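PDB 5FP1: tonb-dependent siderophore receptor from Acinetobacter baumannii, which probably binds iron-chelating siderophores, possibly ferric enterobactin with micromolar affinity, and starts their uptake across the outer membrane. Local coordinates for residues 446-451 with 506-511; 461-466 with 493-498. All coordinates share one frame; numbering follows the deposited sequence.

Contact 1 (446-451 with 506-511); sequences AEQNFL and ETINAN. With C8E ((hydroxyethyloxy)tri(ethyloxy)octane), chain G.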
loop_
_atom_site.group_PDB
_atom_site.type_symbol
_atom_site.label_atom_id
_atom_site.label_comp_id
_atom_site.label_asym_id
_atom_site.label_seq_id
_atom_site.Cartn_x
_atom_site.Cartn_y
_atom_site.Cartn_z
ATOM N N ALA A 446 15.096 -6.802 -16.048
ATOM C CA ALA A 446 15.337 -5.483 -15.473
ATOM C C ALA A 446 16.730 -5.056 -15.862
ATOM O O ALA A 446 17.693 -5.807 -15.688
ATOM C CB ALA A 446 15.189 -5.505 -13.969
ATOM N N GLU A 447 16.832 -3.859 -16.420
ATOM C CA GLU A 447 18.128 -3.304 -16.791
ATOM C C GLU A 447 18.274 -1.908 -16.245
ATOM O O GLU A 447 17.407 -1.062 -16.461
ATOM C CB GLU A 447 18.247 -3.256 -18.315
ATOM C CG GLU A 447 19.575 -2.679 -18.789
ATOM C CD GLU A 447 19.777 -2.879 -20.287
ATOM O OE1 GLU A 447 18.945 -2.412 -21.068
ATOM O OE2 GLU A 447 20.754 -3.532 -20.674
ATOM N N GLN A 448 19.391 -1.640 -15.583
ATOM C CA GLN A 448 19.622 -0.351 -15.003
ATOM C C GLN A 448 20.978 0.166 -15.416
ATOM O O GLN A 448 21.967 -0.513 -15.226
ATOM C CB GLN A 448 19.515 -0.426 -13.480
ATOM C CG GLN A 448 18.115 -0.145 -13.040
ATOM C CD GLN A 448 17.903 -0.038 -11.543
ATOM O OE1 GLN A 448 16.960 -0.608 -11.063
ATOM N NE2 GLN A 448 18.714 0.722 -10.845
ATOM N N ASN A 449 20.995 1.365 -15.995
ATOM C CA ASN A 449 22.228 2.034 -16.432
ATOM C C ASN A 449 22.656 3.102 -15.420
ATOM O O ASN A 449 21.973 4.122 -15.261
ATOM C CB ASN A 449 21.996 2.673 -17.804
ATOM C CG ASN A 449 21.606 1.646 -18.859
ATOM O OD1 ASN A 449 22.338 0.690 -19.101
ATOM N ND2 ASN A 449 20.440 1.818 -19.456
ATOM N N PHE A 450 23.766 2.862 -14.724
ATOM C CA PHE A 450 24.233 3.757 -13.686
ATOM C C PHE A 450 25.303 4.702 -14.220
ATOM O O PHE A 450 26.294 4.244 -14.810
ATOM C CB PHE A 450 24.846 2.972 -12.547
ATOM C CG PHE A 450 23.877 2.077 -11.832
ATOM C CD1 PHE A 450 23.092 2.574 -10.794
ATOM C CD2 PHE A 450 23.724 0.759 -12.208
ATOM C CE1 PHE A 450 22.184 1.749 -10.128
ATOM C CE2 PHE A 450 22.820 -0.073 -11.561
ATOM C CZ PHE A 450 22.051 0.420 -10.511
ATOM N N LEU A 451 25.120 5.996 -13.998
ATOM C CA LEU A 451 26.169 6.982 -14.303
ATOM C C LEU A 451 27.334 6.805 -13.363
ATOM O O LEU A 451 27.179 6.268 -12.251
ATOM C CB LEU A 451 25.628 8.408 -14.190
ATOM C CG LEU A 451 24.487 8.767 -15.149
ATOM C CD1 LEU A 451 23.932 10.140 -14.793
ATOM C CD2 LEU A 451 24.907 8.728 -16.625
ATOM N N GLU A 506 14.969 -4.648 -2.982
ATOM C CA GLU A 506 14.816 -5.128 -4.359
ATOM C C GLU A 506 15.790 -4.476 -5.370
ATOM O O GLU A 506 15.782 -4.774 -6.560
ATOM C CB GLU A 506 13.366 -4.918 -4.819
ATOM C CG GLU A 506 12.341 -5.639 -3.937
ATOM C CD GLU A 506 10.919 -5.176 -4.168
ATOM O OE1 GLU A 506 10.678 -4.402 -5.134
ATOM O OE2 GLU A 506 10.026 -5.592 -3.391
ATOM N N THR A 507 16.619 -3.590 -4.884
ATOM C CA THR A 507 17.470 -2.763 -5.728
ATOM C C THR A 507 18.572 -3.639 -6.348
ATOM O O THR A 507 19.224 -4.434 -5.667
ATOM C CB THR A 507 18.033 -1.584 -4.895
ATOM O OG1 THR A 507 17.021 -0.567 -4.809
ATOM C CG2 THR A 507 19.288 -0.968 -5.533
ATOM N N ILE A 508 18.710 -3.525 -7.656
ATOM C CA ILE A 508 19.685 -4.279 -8.417
ATOM C C ILE A 508 21.029 -3.542 -8.398
ATOM O O ILE A 508 21.099 -2.285 -8.356
ATOM C CB ILE A 508 19.201 -4.498 -9.878
ATOM C CG1 ILE A 508 20.101 -5.510 -10.612
ATOM C CG2 ILE A 508 19.148 -3.174 -10.636
ATOM C CD1 ILE A 508 19.567 -5.973 -11.955
ATOM N N ASN A 509 22.097 -4.329 -8.393
ATOM C CA ASN A 509 23.444 -3.791 -8.486
ATOM C C ASN A 509 24.367 -4.799 -9.187
ATOM O O ASN A 509 23.927 -5.856 -9.635
ATOM C CB ASN A 509 23.964 -3.352 -7.116
ATOM C CG ASN A 509 24.086 -4.498 -6.123
ATOM O OD1 ASN A 509 24.559 -5.554 -6.446
ATOM N ND2 ASN A 509 23.638 -4.266 -4.888
ATOM N N ALA A 510 25.635 -4.448 -9.317
ATOM C CA ALA A 510 26.580 -5.298 -10.066
ATOM C C ALA A 510 26.621 -6.690 -9.481
ATOM O O ALA A 510 26.809 -7.648 -10.202
ATOM C CB ALA A 510 27.971 -4.689 -10.016
ATOM N N ASN A 511 26.496 -6.787 -8.157
ATOM C CA ASN A 511 26.760 -8.037 -7.467
ATOM C C ASN A 511 25.548 -8.963 -7.271
ATOM O O ASN A 511 25.734 -10.135 -6.994
ATOM C CB ASN A 511 27.403 -7.715 -6.125
ATOM C CG ASN A 511 28.611 -6.821 -6.297
ATOM O OD1 ASN A 511 28.686 -5.737 -5.733
ATOM N ND2 ASN A 511 29.532 -7.247 -7.158
HETATM C C1 C8E G . 18.697 10.109 -15.168
HETATM C C2 C8E G . 19.138 9.485 -16.490
HETATM C C3 C8E G . 20.461 8.754 -16.333
HETATM C C4 C8E G . 20.990 8.161 -17.632
HETATM C C5 C8E G . 21.671 6.811 -17.409
HETATM C C6 C8E G . 22.772 6.550 -18.449
HETATM C C7 C8E G . 22.254 6.022 -19.783
HETATM C C8 C8E G . 23.428 5.594 -20.666
HETATM O O9 C8E G . 23.200 4.298 -21.221
HETATM O O HOH W 1 16.592 -1.727 -8.768
#
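Two torsions set up the meeting of Ile508 with Gln448. With CG1 of Ile508 anti to the backbone N (chi1 -170°), the CG2 methyl is left between N and the carbonyl carbon, facing strand 433-450. Gln448 has an unusual first torsion, chi1 -91°, but runs extended beyond CG, and this lays its amide beneath that methyl. CG2 of Ile508 stands over the amide face, 3.5 Å from CD of Gln448, with OE1 and NE2 to either side of that point. No direct hydrogen bond joins the segments; a water does so instead, donating to Gln448 OE1 (2.6 Å from the water oxygen) and accepting from Ile508 N (3.0 Å). The buried amide oxygen thus gains a polar partner. Two lesser contacts flank this: CD1 of Ile508 lies 4.2 Å from Ala446 O, and CZ of Phe450 comes obliquely to the backbone O of Ile508 at 3.6 Å. Beyond it the loop bends in an Asx turn, Asn509 OD1 accepting from Asn511 N at 2.9 Å. Only 187 Å² is buried in total, Ile508 contributing the largest share. Asn449 and Leu451 turn from the loop and meet a C8E detergent molecule, consistent with this being the outer face of the barrel wall. Strand 433-450 is hydrogen-bonded between strands 405-428 and 459-476; Gln448 also packs on Phe412 and Ala414 of the former, Phe450 stacks on Tyr459, and Ile508 reaches Ala461 of the latter.

Contact 2 (461-466 with 493-498); sequences AKNNSD and SPVGLN. With C8E ((hydroxyethyloxy)tri(ethyloxy)octane), chain E.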
loop_
_atom_site.group_PDB
_atom_site.type_symbol
_atom_site.label_atom_id
_atom_site.label_comp_id
_atom_site.label_asym_id
_atom_site.label_seq_id
_atom_site.Cartn_x
_atom_site.Cartn_y
_atom_site.Cartn_z
ATOM N N ALA A 461 23.598 -2.881 -14.991
ATOM C CA ALA A 461 23.194 -4.128 -14.348
ATOM C C ALA A 461 21.968 -4.666 -15.044
ATOM O O ALA A 461 21.039 -3.909 -15.382
ATOM C CB ALA A 461 22.907 -3.892 -12.865
ATOM N N LYS A 462 21.926 -5.967 -15.269
ATOM C CA LYS A 462 20.766 -6.544 -15.933
ATOM C C LYS A 462 20.409 -7.896 -15.322
ATOM O O LYS A 462 21.269 -8.740 -15.107
ATOM C CB LYS A 462 21.028 -6.706 -17.434
ATOM C CG LYS A 462 19.835 -7.274 -18.175
ATOM C CD LYS A 462 19.893 -6.987 -19.663
ATOM C CE LYS A 462 20.957 -7.806 -20.348
ATOM N NZ LYS A 462 20.763 -7.746 -21.830
ATOM N N ASN A 463 19.138 -8.101 -15.052
ATOM C CA ASN A 463 18.650 -9.414 -14.617
ATOM C C ASN A 463 17.662 -9.919 -15.635
ATOM O O ASN A 463 16.810 -9.172 -16.119
ATOM C CB ASN A 463 17.947 -9.281 -13.282
ATOM C CG ASN A 463 17.399 -10.601 -12.784
ATOM O OD1 ASN A 463 16.238 -10.921 -13.011
ATOM N ND2 ASN A 463 18.255 -11.400 -12.178
ATOM N N ASN A 464 17.770 -11.191 -15.948
ATOM C CA ASN A 464 16.761 -11.906 -16.701
ATOM C C ASN A 464 16.355 -13.092 -15.846
ATOM O O ASN A 464 17.210 -13.859 -15.405
ATOM C CB ASN A 464 17.321 -12.429 -18.027
ATOM C CG ASN A 464 17.510 -11.319 -19.040
ATOM O OD1 ASN A 464 16.576 -10.925 -19.741
ATOM N ND2 ASN A 464 18.692 -10.776 -19.073
ATOM N N SER A 465 15.060 -13.206 -15.581
ATOM C CA SER A 465 14.519 -14.285 -14.743
ATOM C C SER A 465 13.285 -14.793 -15.469
ATOM O O SER A 465 12.571 -14.034 -16.127
ATOM C CB SER A 465 14.105 -13.751 -13.366
ATOM O OG SER A 465 15.224 -13.291 -12.615
ATOM N N ASP A 466 13.040 -16.078 -15.398
ATOM C CA ASP A 466 11.753 -16.558 -15.800
ATOM C C ASP A 466 11.320 -17.630 -14.812
ATOM O O ASP A 466 12.143 -18.360 -14.267
ATOM C CB ASP A 466 11.743 -16.990 -17.246
ATOM C CG ASP A 466 12.271 -18.329 -17.428
ATOM O OD1 ASP A 466 13.495 -18.467 -17.277
ATOM O OD2 ASP A 466 11.456 -19.238 -17.696
ATOM N N SER A 493 10.055 -13.445 -6.582
ATOM C CA SER A 493 10.363 -12.001 -6.537
ATOM C C SER A 493 11.772 -11.785 -7.074
ATOM O O SER A 493 12.760 -12.105 -6.401
ATOM C CB SER A 493 10.223 -11.440 -5.108
ATOM O OG SER A 493 10.328 -9.999 -5.087
ATOM N N PRO A 494 11.872 -11.325 -8.318
ATOM C CA PRO A 494 13.171 -11.177 -8.965
ATOM C C PRO A 494 13.906 -9.938 -8.478
ATOM O O PRO A 494 13.286 -8.975 -8.010
ATOM C CB PRO A 494 12.809 -11.024 -10.443
ATOM C CG PRO A 494 11.468 -10.359 -10.421
ATOM C CD PRO A 494 10.766 -10.919 -9.208
ATOM N N VAL A 495 15.229 -9.956 -8.553
ATOM C CA VAL A 495 15.999 -8.756 -8.248
ATOM C C VAL A 495 15.650 -7.687 -9.286
ATOM O O VAL A 495 15.393 -7.987 -10.439
ATOM C CB VAL A 495 17.523 -9.013 -8.219
ATOM C CG1 VAL A 495 18.044 -9.259 -9.608
ATOM C CG2 VAL A 495 18.255 -7.845 -7.580
ATOM N N GLY A 496 15.617 -6.443 -8.837
ATOM C CA GLY A 496 15.251 -5.282 -9.671
ATOM C C GLY A 496 13.753 -5.024 -9.780
ATOM O O GLY A 496 13.318 -4.197 -10.561
ATOM N N LEU A 497 12.950 -5.755 -9.010
ATOM C CA LEU A 497 11.496 -5.618 -9.101
ATOM C C LEU A 497 10.984 -4.196 -8.822
ATOM O O LEU A 497 9.904 -3.827 -9.289
ATOM C CB LEU A 497 10.821 -6.613 -8.154
ATOM C CG LEU A 497 9.289 -6.618 -8.206
ATOM C CD1 LEU A 497 8.801 -7.004 -9.599
ATOM C CD2 LEU A 497 8.732 -7.545 -7.148
ATOM N N ASN A 498 11.722 -3.392 -8.059
ATOM C CA ASN A 498 11.249 -2.037 -7.766
ATOM C C ASN A 498 11.312 -1.106 -8.988
ATOM O O ASN A 498 10.848 0.039 -8.943
ATOM C CB ASN A 498 11.984 -1.433 -6.559
ATOM C CG ASN A 498 13.490 -1.220 -6.778
ATOM O OD1 ASN A 498 13.978 -1.118 -7.899
ATOM N ND2 ASN A 498 14.218 -1.091 -5.675
HETATM C C1 C8E E . 0.396 -21.346 -18.325
HETATM C C2 C8E E . 1.895 -21.482 -18.178
HETATM C C3 C8E E . 2.329 -22.897 -18.514
HETATM C C4 C8E E . 3.548 -23.349 -17.713
HETATM C C5 C8E E . 4.836 -23.213 -18.520
HETATM C C6 C8E E . 5.878 -24.254 -18.116
HETATM C C7 C8E E . 7.205 -24.007 -18.835
HETATM C C8 C8E E . 8.409 -24.125 -17.900
HETATM O O9 C8E E . 9.199 -22.933 -17.973
HETATM C C10 C8E E . 10.440 -23.043 -17.267
HETATM C C11 C8E E . 10.590 -21.877 -16.285
HETATM O O12 C8E E . 11.656 -22.077 -15.346
HETATM C C13 C8E E . 11.675 -23.365 -14.722
HETATM C C14 C8E E . 10.324 -23.698 -14.090
HETATM O O15 C8E E . 10.275 -25.070 -13.695
HETATM C C16 C8E E . 9.759 -25.932 -14.708
HETATM C C17 C8E E . 8.475 -26.583 -14.212
HETATM O O18 C8E E . 7.679 -26.971 -15.330
HETATM C C19 C8E E . 6.291 -26.909 -15.016
HETATM C C20 C8E E . 5.467 -27.425 -16.187
HETATM O O21 C8E E . 4.105 -27.026 -16.003
HETATM O O HOH W 2 16.089 -12.542 -9.863
#
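Asn463 and Val495 form the tight part of this contact; Val495 has a second conformer, so its methyl distances are provisional. CG anti to the backbone N (chi1 179°) carries the Asn463 amide towards Val495, whose CG1 lies over its face, 3.4 Å from ND2 and 3.5 Å from CG of Asn463. The amide's rotation is fixed by Ser465 OG, which donates to Asn463 OD1 at 2.6 Å, in the carbonyl plane and on a lone pair. ND2 of Asn463 is bonded to Gln513 O. A water bridges the segments, donating to Ser465 OG and accepting from Val495 N, each 3.0 Å away, whereas buried Val495 O has no modelled partner.

Packing is looser at Pro494, whose CB comes no nearer than 4.0 Å to Ser465 OG. On the far face Lys462 and Asn464 point to solvent, and Asp466 OD2 lies 3.1 Å from C11 of a C8E detergent. The loop reverses in a type II turn, Gly496 at positive phi (85°), closed only weakly by Leu497 N to Pro494 O (3.4 Å). A post-strand loop apparently folded against the inner wall, with Pro494 and Leu497 touching Ala130 of the plug region, fits the plugged barrel of TonB-dependent receptors.

In the fold
Contacts 1 and 2 have centres about 9 Å apart, and contact 2 is nested inside the chain loop closed by contact 1. Their first segments are neighbouring antiparallel strands, 433-450 and 459-476, joined by probable hydrogen bonds from Asn463 N to Ala446 O and from Gln448 N to Ala461 O, both 2.8 Å. Their second segments belong to the same long loop after strand 482-493, where Gly496 and Glu506 share a backbone bond and Glu506 OE1 packs 3.3 Å from Asn498 N. Both contacts use a water to bridge a strand side chain and a loop backbone N. Neither includes a bound siderophore; the bound groups beside them are detergent molecules.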